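Local coordinates for Alpha/beta hydrolase fold protein (Ochrobactrum, PDB 4G9E) that acts as an N-acyl homoserine lactonase of the alpha/beta-hydrolase fold, probably opening the lactone ring of its substrates by ester hydrolysis, at residues R14-E19 and A56-G61; Q208-V213 and F232-E237; E23-L28 and K50-I55. All coordinates share one frame; numbering follows the deposited sequence.

Contact 1 of 3, residues R14-E19 and A56-G61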
loop_
_atom_site.group_PDB
_atom_site.type_symbol
_atom_site.label_atom_id
_atom_site.label_comp_id
_atom_site.label_asym_id
_atom_site.label_seq_id
_atom_site.Cartn_x
_atom_site.Cartn_y
_atom_site.Cartn_z
ATOM N N ARG A 14 -1.021 -14.105 -13.247
ATOM C CA ARG A 14 -0.209 -14.855 -12.304
ATOM C C ARG A 14 0.404 -13.879 -11.312
ATOM O O ARG A 14 1.164 -12.999 -11.694
ATOM C CB ARG A 14 0.874 -15.638 -13.040
ATOM C CG ARG A 14 1.528 -16.715 -12.191
ATOM C CD ARG A 14 2.566 -17.494 -12.980
ATOM N NE ARG A 14 3.691 -16.651 -13.374
ATOM C CZ ARG A 14 3.986 -16.335 -14.629
ATOM N NH1 ARG A 14 3.242 -16.796 -15.626
ATOM N NH2 ARG A 14 5.031 -15.560 -14.888
ATOM N N ILE A 15 0.054 -14.039 -10.042
ATOM C CA ILE A 15 0.491 -13.097 -9.024
ATOM C C ILE A 15 1.567 -13.700 -8.126
ATOM O O ILE A 15 1.406 -14.787 -7.567
ATOM C CB ILE A 15 -0.701 -12.561 -8.200
ATOM C CG1 ILE A 15 -1.606 -11.715 -9.102
ATOM C CG2 ILE A 15 -0.211 -11.749 -7.006
ATOM C CD1 ILE A 15 -2.845 -11.190 -8.419
ATOM N N ALA A 16 2.679 -12.982 -8.018
ATOM C CA ALA A 16 3.788 -13.395 -7.172
ATOM C C ALA A 16 3.481 -13.053 -5.717
ATOM O O ALA A 16 2.975 -11.968 -5.422
ATOM C CB ALA A 16 5.058 -12.705 -7.616
ATOM N N VAL A 17 3.802 -13.975 -4.810
ATOM C CA VAL A 17 3.539 -13.802 -3.384
ATOM C C VAL A 17 4.775 -14.168 -2.567
ATOM O O VAL A 17 5.360 -15.226 -2.769
ATOM C CB VAL A 17 2.372 -14.701 -2.917
ATOM C CG1 VAL A 17 2.103 -14.498 -1.435
ATOM C CG2 VAL A 17 1.115 -14.417 -3.729
ATOM N N ARG A 18 5.169 -13.281 -1.658
ATOM C CA ARG A 18 6.243 -13.561 -0.709
ATOM C C ARG A 18 5.621 -13.689 0.660
ATOM O O ARG A 18 4.788 -12.869 1.032
ATOM C CB ARG A 18 7.234 -12.403 -0.670
ATOM C CG ARG A 18 7.937 -12.151 -1.970
ATOM C CD ARG A 18 8.597 -10.786 -1.980
ATOM N NE ARG A 18 8.970 -10.426 -3.339
ATOM C CZ ARG A 18 8.117 -9.942 -4.238
ATOM N NH1 ARG A 18 6.844 -9.747 -3.917
ATOM N NH2 ARG A 18 8.539 -9.653 -5.461
ATOM N N GLU A 19 6.036 -14.700 1.416
ATOM C CA GLU A 19 5.538 -14.869 2.773
ATOM C C GLU A 19 6.683 -15.149 3.729
ATOM O O GLU A 19 7.588 -15.934 3.431
ATOM C CB GLU A 19 4.547 -16.029 2.866
ATOM C CG GLU A 19 3.316 -15.866 2.007
ATOM C CD GLU A 19 2.308 -16.979 2.208
ATOM O OE1 GLU A 19 1.999 -17.303 3.371
ATOM O OE2 GLU A 19 1.826 -17.537 1.205
ATOM N N ALA A 56 3.435 -10.394 1.150
ATOM C CA ALA A 56 3.775 -9.234 0.321
ATOM C C ALA A 56 3.721 -9.611 -1.151
ATOM O O ALA A 56 4.725 -10.039 -1.721
ATOM C CB ALA A 56 5.160 -8.699 0.681
ATOM N N PRO A 57 2.536 -9.483 -1.765
ATOM C CA PRO A 57 2.392 -9.846 -3.178
ATOM C C PRO A 57 2.857 -8.739 -4.103
ATOM O O PRO A 57 3.160 -7.632 -3.676
ATOM C CB PRO A 57 0.879 -10.030 -3.355
ATOM C CG PRO A 57 0.269 -9.912 -2.008
ATOM C CD PRO A 57 1.243 -9.157 -1.146
ATOM N N ASP A 58 2.909 -9.058 -5.387
ATOM C CA ASP A 58 3.099 -8.054 -6.420
ATOM C C ASP A 58 1.774 -7.840 -7.141
ATOM O O ASP A 58 1.134 -8.795 -7.585
ATOM C CB ASP A 58 4.163 -8.496 -7.422
ATOM C CG ASP A 58 5.553 -8.553 -6.811
ATOM O OD1 ASP A 58 5.784 -7.858 -5.805
ATOM O OD2 ASP A 58 6.420 -9.282 -7.334
ATOM N N LEU A 59 1.348 -6.588 -7.238
ATOM C CA LEU A 59 0.155 -6.274 -8.012
ATOM C C LEU A 59 0.321 -6.706 -9.463
ATOM O O LEU A 59 1.438 -6.726 -9.986
ATOM C CB LEU A 59 -0.134 -4.777 -7.984
ATOM C CG LEU A 59 -0.426 -4.138 -6.628
ATOM C CD1 LEU A 59 -0.553 -2.636 -6.772
ATOM C CD2 LEU A 59 -1.676 -4.744 -5.989
ATOM N N PRO A 60 -0.792 -7.032 -10.133
ATOM C CA PRO A 60 -0.728 -7.226 -11.585
ATOM C C PRO A 60 0.034 -6.067 -12.224
ATOM O O PRO A 60 -0.139 -4.918 -11.816
ATOM C CB PRO A 60 -2.204 -7.210 -11.995
ATOM C CG PRO A 60 -2.900 -7.790 -10.798
ATOM C CD PRO A 60 -2.157 -7.216 -9.610
ATOM N N GLY A 61 0.864 -6.372 -13.218
ATOM C CA GLY A 61 1.642 -5.360 -13.912
ATOM C C GLY A 61 2.885 -4.884 -13.182
ATOM O O GLY A 61 3.582 -4.007 -13.683
#

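Contact 2 of 3, residues Q208-V213 and F232-E237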
loop_
_atom_site.group_PDB
_atom_site.type_symbol
_atom_site.label_atom_id
_atom_site.label_comp_id
_atom_site.label_asym_id
_atom_site.label_seq_id
_atom_site.Cartn_x
_atom_site.Cartn_y
_atom_site.Cartn_z
ATOM N N GLN A 208 -15.667 1.227 10.535
ATOM C CA GLN A 208 -15.601 0.948 11.987
ATOM C C GLN A 208 -14.270 0.303 12.422
ATOM O O GLN A 208 -13.903 0.355 13.593
ATOM C CB GLN A 208 -16.750 0.014 12.399
ATOM C CG GLN A 208 -18.109 0.555 11.999
ATOM C CD GLN A 208 -18.324 1.791 12.735
ATOM O OE1 GLN A 208 -18.068 2.896 12.270
ATOM N NE2 GLN A 208 -18.687 1.626 13.967
ATOM N N LEU A 209 -13.592 -0.363 11.491
ATOM C CA LEU A 209 -12.343 -1.029 11.859
ATOM C C LEU A 209 -11.265 -0.000 12.198
ATOM O O LEU A 209 -11.329 1.152 11.769
ATOM C CB LEU A 209 -11.854 -1.984 10.763
ATOM C CG LEU A 209 -10.932 -1.431 9.673
ATOM C CD1 LEU A 209 -10.398 -2.545 8.787
ATOM C CD2 LEU A 209 -11.642 -0.370 8.846
ATOM N N PRO A 210 -10.269 -0.407 12.991
ATOM C CA PRO A 210 -9.187 0.533 13.281
ATOM C C PRO A 210 -8.422 0.891 12.015
ATOM O O PRO A 210 -8.005 0.003 11.266
ATOM C CB PRO A 210 -8.277 -0.259 14.230
ATOM C CG PRO A 210 -9.137 -1.342 14.786
ATOM C CD PRO A 210 -10.087 -1.693 13.682
ATOM N N ILE A 211 -8.226 2.186 11.803
ATOM C CA ILE A 211 -7.367 2.659 10.731
ATOM C C ILE A 211 -6.221 3.448 11.347
ATOM O O ILE A 211 -6.442 4.406 12.088
ATOM C CB ILE A 211 -8.126 3.516 9.686
ATOM C CG1 ILE A 211 -9.192 2.662 8.990
ATOM C CG2 ILE A 211 -7.132 4.075 8.677
ATOM C CD1 ILE A 211 -10.084 3.428 8.015
ATOM N N ALA A 212 -5.001 3.016 11.048
ATOM C CA ALA A 212 -3.797 3.689 11.508
ATOM C C ALA A 212 -3.204 4.480 10.364
ATOM O O ALA A 212 -3.213 4.034 9.212
ATOM C CB ALA A 212 -2.784 2.672 12.007
ATOM N N VAL A 213 -2.667 5.647 10.691
ATOM C CA VAL A 213 -2.089 6.535 9.696
ATOM C C VAL A 213 -0.683 6.889 10.166
ATOM O O VAL A 213 -0.512 7.458 11.247
ATOM C CB VAL A 213 -2.928 7.817 9.539
ATOM C CG1 VAL A 213 -2.295 8.757 8.522
ATOM C CG2 VAL A 213 -4.358 7.481 9.139
ATOM N N PHE A 232 -11.793 10.015 10.321
ATOM C CA PHE A 232 -11.782 8.557 10.325
ATOM C C PHE A 232 -12.796 8.049 11.338
ATOM O O PHE A 232 -12.940 8.620 12.421
ATOM C CB PHE A 232 -10.399 8.018 10.701
ATOM C CG PHE A 232 -9.329 8.320 9.696
ATOM C CD1 PHE A 232 -8.596 9.493 9.771
ATOM C CD2 PHE A 232 -9.046 7.421 8.679
ATOM C CE1 PHE A 232 -7.611 9.771 8.842
ATOM C CE2 PHE A 232 -8.061 7.688 7.753
ATOM C CZ PHE A 232 -7.342 8.868 7.834
ATOM N N GLY A 233 -13.482 6.963 11.006
ATOM C CA GLY A 233 -14.432 6.369 11.932
ATOM C C GLY A 233 -13.785 5.903 13.228
ATOM O O GLY A 233 -14.367 6.032 14.299
ATOM N N ASN A 234 -12.578 5.364 13.126
ATOM C CA ASN A 234 -11.891 4.757 14.256
ATOM C C ASN A 234 -10.389 4.890 14.056
ATOM O O ASN A 234 -9.713 3.940 13.654
ATOM C CB ASN A 234 -12.300 3.292 14.354
ATOM C CG ASN A 234 -11.700 2.587 15.545
ATOM O OD1 ASN A 234 -11.097 3.207 16.423
ATOM N ND2 ASN A 234 -11.864 1.270 15.583
ATOM N N LEU A 235 -9.879 6.092 14.310
ATOM C CA LEU A 235 -8.475 6.405 14.085
ATOM C C LEU A 235 -7.625 5.831 15.214
ATOM O O LEU A 235 -7.798 6.179 16.387
ATOM C CB LEU A 235 -8.278 7.916 14.003
ATOM C CG LEU A 235 -6.864 8.412 13.720
ATOM C CD1 LEU A 235 -6.332 7.841 12.415
ATOM C CD2 LEU A 235 -6.844 9.934 13.703
ATOM N N TRP A 236 -6.707 4.942 14.856
ATOM C CA TRP A 236 -5.878 4.257 15.843
ATOM C C TRP A 236 -5.038 5.242 16.642
ATOM O O TRP A 236 -4.295 6.050 16.075
ATOM C CB TRP A 236 -4.994 3.242 15.132
ATOM C CG TRP A 236 -4.057 2.493 16.021
ATOM C CD1 TRP A 236 -4.376 1.555 16.962
ATOM C CD2 TRP A 236 -2.628 2.596 16.024
ATOM N NE1 TRP A 236 -3.227 1.076 17.557
ATOM C CE2 TRP A 236 -2.143 1.699 16.996
ATOM C CE3 TRP A 236 -1.714 3.365 15.300
ATOM C CZ2 TRP A 236 -0.783 1.546 17.254
ATOM C CZ3 TRP A 236 -0.369 3.212 15.557
ATOM C CH2 TRP A 236 0.083 2.310 16.527
ATOM N N GLU A 237 -5.175 5.163 17.963
ATOM C CA GLU A 237 -4.492 6.051 18.911
ATOM C C GLU A 237 -4.912 7.519 18.781
ATOM O O GLU A 237 -4.292 8.410 19.356
ATOM C CB GLU A 237 -2.968 5.856 18.887
ATOM C CG GLU A 237 -2.571 4.479 19.397
ATOM C CD GLU A 237 -1.076 4.282 19.570
ATOM O OE1 GLU A 237 -0.282 5.096 19.045
ATOM O OE2 GLU A 237 -0.701 3.292 20.236
HETATM O O HOH W 1 -11.922 3.813 10.825
HETATM O O HOH W 2 -3.220 6.432 13.488
#

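Contact 3 of 3, residues E23-L28 and K50-I55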
loop_
_atom_site.group_PDB
_atom_site.type_symbol
_atom_site.label_atom_id
_atom_site.label_comp_id
_atom_site.label_asym_id
_atom_site.label_seq_id
_atom_site.Cartn_x
_atom_site.Cartn_y
_atom_site.Cartn_z
ATOM N N GLU A 23 4.656 -17.328 12.773
ATOM C CA GLU A 23 3.543 -18.153 13.243
ATOM C C GLU A 23 2.334 -17.331 13.658
ATOM O O GLU A 23 1.256 -17.879 13.870
ATOM C CB GLU A 23 3.975 -18.982 14.453
ATOM C CG GLU A 23 4.915 -20.118 14.145
ATOM C CD GLU A 23 5.266 -20.914 15.387
ATOM O OE1 GLU A 23 5.206 -20.352 16.503
ATOM O OE2 GLU A 23 5.599 -22.107 15.250
ATOM N N GLY A 24 2.521 -16.025 13.802
ATOM C CA GLY A 24 1.483 -15.164 14.330
ATOM C C GLY A 24 0.460 -14.738 13.299
ATOM O O GLY A 24 0.484 -15.181 12.149
ATOM N N ALA A 25 -0.439 -13.860 13.729
ATOM C CA ALA A 25 -1.488 -13.322 12.875
ATOM C C ALA A 25 -0.939 -12.800 11.542
ATOM O O ALA A 25 0.167 -12.279 11.467
ATOM C CB ALA A 25 -2.222 -12.219 13.607
ATOM N N PRO A 26 -1.720 -12.939 10.470
ATOM C CA PRO A 26 -1.259 -12.485 9.155
ATOM C C PRO A 26 -1.360 -10.974 8.934
ATOM O O PRO A 26 -2.297 -10.316 9.394
ATOM C CB PRO A 26 -2.183 -13.236 8.194
ATOM C CG PRO A 26 -3.431 -13.464 8.987
ATOM C CD PRO A 26 -2.970 -13.711 10.392
ATOM N N LEU A 27 -0.379 -10.455 8.199
ATOM C CA LEU A 27 -0.318 -9.068 7.759
ATOM C C LEU A 27 -0.131 -9.066 6.251
ATOM O O LEU A 27 0.873 -9.574 5.756
ATOM C CB LEU A 27 0.880 -8.359 8.402
ATOM C CG LEU A 27 1.129 -6.941 7.881
ATOM C CD1 LEU A 27 0.110 -5.956 8.429
ATOM C CD2 LEU A 27 2.544 -6.479 8.191
ATOM N N LEU A 28 -1.100 -8.513 5.529
ATOM C CA LEU A 28 -0.958 -8.290 4.099
ATOM C C LEU A 28 -0.346 -6.910 3.902
ATOM O O LEU A 28 -0.896 -5.922 4.379
ATOM C CB LEU A 28 -2.332 -8.341 3.438
ATOM C CG LEU A 28 -2.382 -7.883 1.983
ATOM C CD1 LEU A 28 -1.541 -8.779 1.093
ATOM C CD2 LEU A 28 -3.837 -7.863 1.486
ATOM N N LYS A 50 9.427 -12.198 11.429
ATOM C CA LYS A 50 9.759 -13.331 12.288
ATOM C C LYS A 50 8.618 -13.711 13.218
ATOM O O LYS A 50 8.459 -14.853 13.506
ATOM C CB LYS A 50 11.062 -13.067 13.095
ATOM C CG LYS A 50 12.298 -12.924 12.181
ATOM C CD LYS A 50 13.519 -12.354 12.935
ATOM C CE LYS A 50 14.767 -12.032 12.110
ATOM N NZ LYS A 50 15.971 -12.206 12.950
ATOM N N LYS A 51 7.819 -12.735 13.624
ATOM C CA LYS A 51 6.705 -13.028 14.516
ATOM C C LYS A 51 5.410 -13.305 13.766
ATOM O O LYS A 51 4.725 -14.301 14.022
ATOM C CB LYS A 51 6.464 -11.879 15.484
ATOM C CG LYS A 51 5.265 -12.141 16.365
ATOM C CD LYS A 51 5.223 -11.219 17.545
ATOM C CE LYS A 51 4.023 -11.534 18.401
ATOM N NZ LYS A 51 4.136 -10.886 19.730
ATOM N N TRP A 52 5.080 -12.403 12.848
ATOM C CA TRP A 52 3.796 -12.427 12.174
ATOM C C TRP A 52 3.958 -12.963 10.769
ATOM O O TRP A 52 5.042 -12.897 10.192
ATOM C CB TRP A 52 3.201 -11.017 12.177
ATOM C CG TRP A 52 2.720 -10.582 13.549
ATOM C CD1 TRP A 52 1.634 -11.073 14.220
ATOM C CD2 TRP A 52 3.296 -9.572 14.401
ATOM N NE1 TRP A 52 1.509 -10.448 15.437
ATOM C CE2 TRP A 52 2.503 -9.511 15.563
ATOM C CE3 TRP A 52 4.396 -8.706 14.288
ATOM C CZ2 TRP A 52 2.765 -8.619 16.597
ATOM C CZ3 TRP A 52 4.660 -7.827 15.327
ATOM C CH2 TRP A 52 3.854 -7.797 16.469
ATOM N N ARG A 53 2.879 -13.519 10.225
ATOM C CA ARG A 53 2.906 -14.033 8.863
ATOM C C ARG A 53 2.736 -12.871 7.890
ATOM O O ARG A 53 1.622 -12.442 7.599
ATOM C CB ARG A 53 1.812 -15.077 8.669
ATOM C CG ARG A 53 1.787 -15.697 7.289
ATOM C CD ARG A 53 0.704 -16.748 7.224
ATOM N NE ARG A 53 0.668 -17.445 5.946
ATOM C CZ ARG A 53 -0.120 -18.488 5.707
ATOM N NH1 ARG A 53 -0.928 -18.926 6.662
ATOM N NH2 ARG A 53 -0.108 -19.086 4.524
ATOM N N VAL A 54 3.857 -12.346 7.411
ATOM C CA VAL A 54 3.837 -11.215 6.493
ATOM C C VAL A 54 3.682 -11.723 5.064
ATOM O O VAL A 54 4.427 -12.604 4.626
ATOM C CB VAL A 54 5.119 -10.379 6.619
ATOM C CG1 VAL A 54 5.159 -9.280 5.565
ATOM C CG2 VAL A 54 5.224 -9.785 8.020
ATOM N N ILE A 55 2.696 -11.172 4.357
ATOM C CA ILE A 55 2.366 -11.564 2.991
ATOM C C ILE A 55 2.523 -10.330 2.120
ATOM O O ILE A 55 1.840 -9.335 2.341
ATOM C CB ILE A 55 0.916 -12.070 2.924
ATOM C CG1 ILE A 55 0.720 -13.235 3.902
ATOM C CG2 ILE A 55 0.551 -12.463 1.502
ATOM C CD1 ILE A 55 -0.716 -13.560 4.213
HETATM O O HOH W 3 6.830 -16.848 14.603
#

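Contact 1 of 3, residues R14-E19 and A56-G61
Ala56 O is gripped twice by one residue, Arg18, whose two donors reach it from opposite faces of the carbonyl plane. Arg18 NH1 lies 3.1 Å from Ala56 O, and that oxygen sits in the guanidinium plane. Arg18 N makes the longer bond, 3.3 Å to Ala56 O, from well above the carbonyl plane. With CG anti to its own carbonyl carbon (chi1 -63°) and the chain extended to NE, the arginine brings the edge of its guanidinium to this oxygen. Its end then takes Asp58 with two nitrogens: Arg18 NH2 meets Asp58 OD2 at 2.9 Å on the syn side, and Arg18 NH1 comes to Asp58 OD1 from above the carboxylate plane. With the two planes 54° apart, this salt bridge is twisted rather than coplanar. Strand 13-19 here runs antiparallel to strand 52-57, on the antiparallel flank of the alpha/beta-hydrolase sheet, and segment 56-61 turns into loop beyond its strand. Backbone bonds join the two: Ala56 N reaches Arg18 O at 2.8 Å, and Asp58 N binds Ala16 O at 2.9 Å. Pro57 CA also approaches Ala16 O in a CA-H...O contact. On the side of the sheet away from the salt bridge, Val17 CG2 meets Pro57 CB at 4.4 Å. Asp58 has further donors, Gly37 N and Ser36 OG on OD1 and Lys64 N on OD2, which with Arg18 probably hold its rotation and would favour the ionised form.

Contact 2 of 3, residues Q208-V213 and F232-E237
Asn234 meets 208-213 with both its side chain and its backbone. Its ND2 donates to Gln208 O over 3.0 Å, with that oxygen close to the amide plane, and the amide lies alongside the Pro210 ring. CG anti to the backbone N (chi1 -177°) carries the amide to this carbonyl. With an alanine here, Gln208 O would probably lose its side-chain donor and the flank of Pro210 its neighbour. Ile211 supplies both backbone bonds of a single bridge: its N reaches Asn234 O at 3.0 Å, and its O receives Trp236 N at 2.8 Å, almost straight (177°). Apolar groups lie to either side of this bridge. Val213 CG2 touches Phe232 CZ at 3.5 Å and also meets Leu235 CD1, while Ile211 CG2 packs on Phe232 CE2. Ala212 CB meets Trp236 CE3 at 3.5 Å. Further out, one water links Val213 N to Trp236 O. The indole is positioned by Asp268, which accepts from NE1, and by an edge-to-face stack with Phe265 of helix 255-270. Val204 of helix 200-206 backs Phe232. The arrangement belongs to the far flank of the alpha/beta-hydrolase sheet, where the loop before the last strand, 241-243, runs beside strand 211-216.

Contact 3 of 3, residues E23-L28 and K50-I55
Gly24 N donates to Lys51 O across 2.8 Å, in the carbonyl plane, and opens the series of backbone bonds between 23-28 and 50-55. Arg53 N follows, 3.2 Å from Ala25 O, bent and from above the carbonyl plane, with a weak second acceptor in Gly24 O. Beyond it the pairing becomes regular: Leu27 N binds Arg53 O at 2.9 Å and Ile55 N binds Leu27 O at 2.8 Å. The strand axes are 4.4 Å apart at closest approach and diverge by only 18°. Where the helix ends, a water bridges Glu23 N and Lys50 O. Contacts with the indole form a second kind: Ala25 O lies at the ring edge of Trp52, 3.3 Å from CD1. Gly24 sits so close to Lys51 O and CD1 of Trp52 that a CB would clash with them. Apolar pairs divide between the sheet faces. Leu27 CD2 meets Val54 CG2 at 4.3 Å on the face covered by helix 255-270, where Trp52 also packs. Leu28 CD1 meets Ile55 CG2 on the other face, against Met88 of helix 77-91. The polar end of Arg53 is used outside the two segments: its extended side chain (chi1 -178°) reaches a salt bridge with Glu19. Neighbouring parallel strands joined through helices 41-45 and 47-51 make this a beta-alpha-beta crossover of the alpha/beta-hydrolase sheet.

In the fold
All three contacts reach one mixed sheet, contact 2 by laying a loop against its strand 211-216. Contacts 1 and 3 share strand 52-57: contact 1 pairs it with antiparallel 13-19 and contact 3 with parallel 24-30, and contact 3 is nested along the chain inside the loop that contact 1 closes. They touch through packing of Val17 on Ile55 and Pro57 on Leu28, beside the Glu19-Arg53 ion pair. Contact 2 lies across the chain's centre from contact 1, with centres about 27 Å apart. All three combine backbone bonds and apolar packing; the buried contact 1 adds an ion pair between its segments, while the partly exposed contacts 2 and 3 have bridging waters instead.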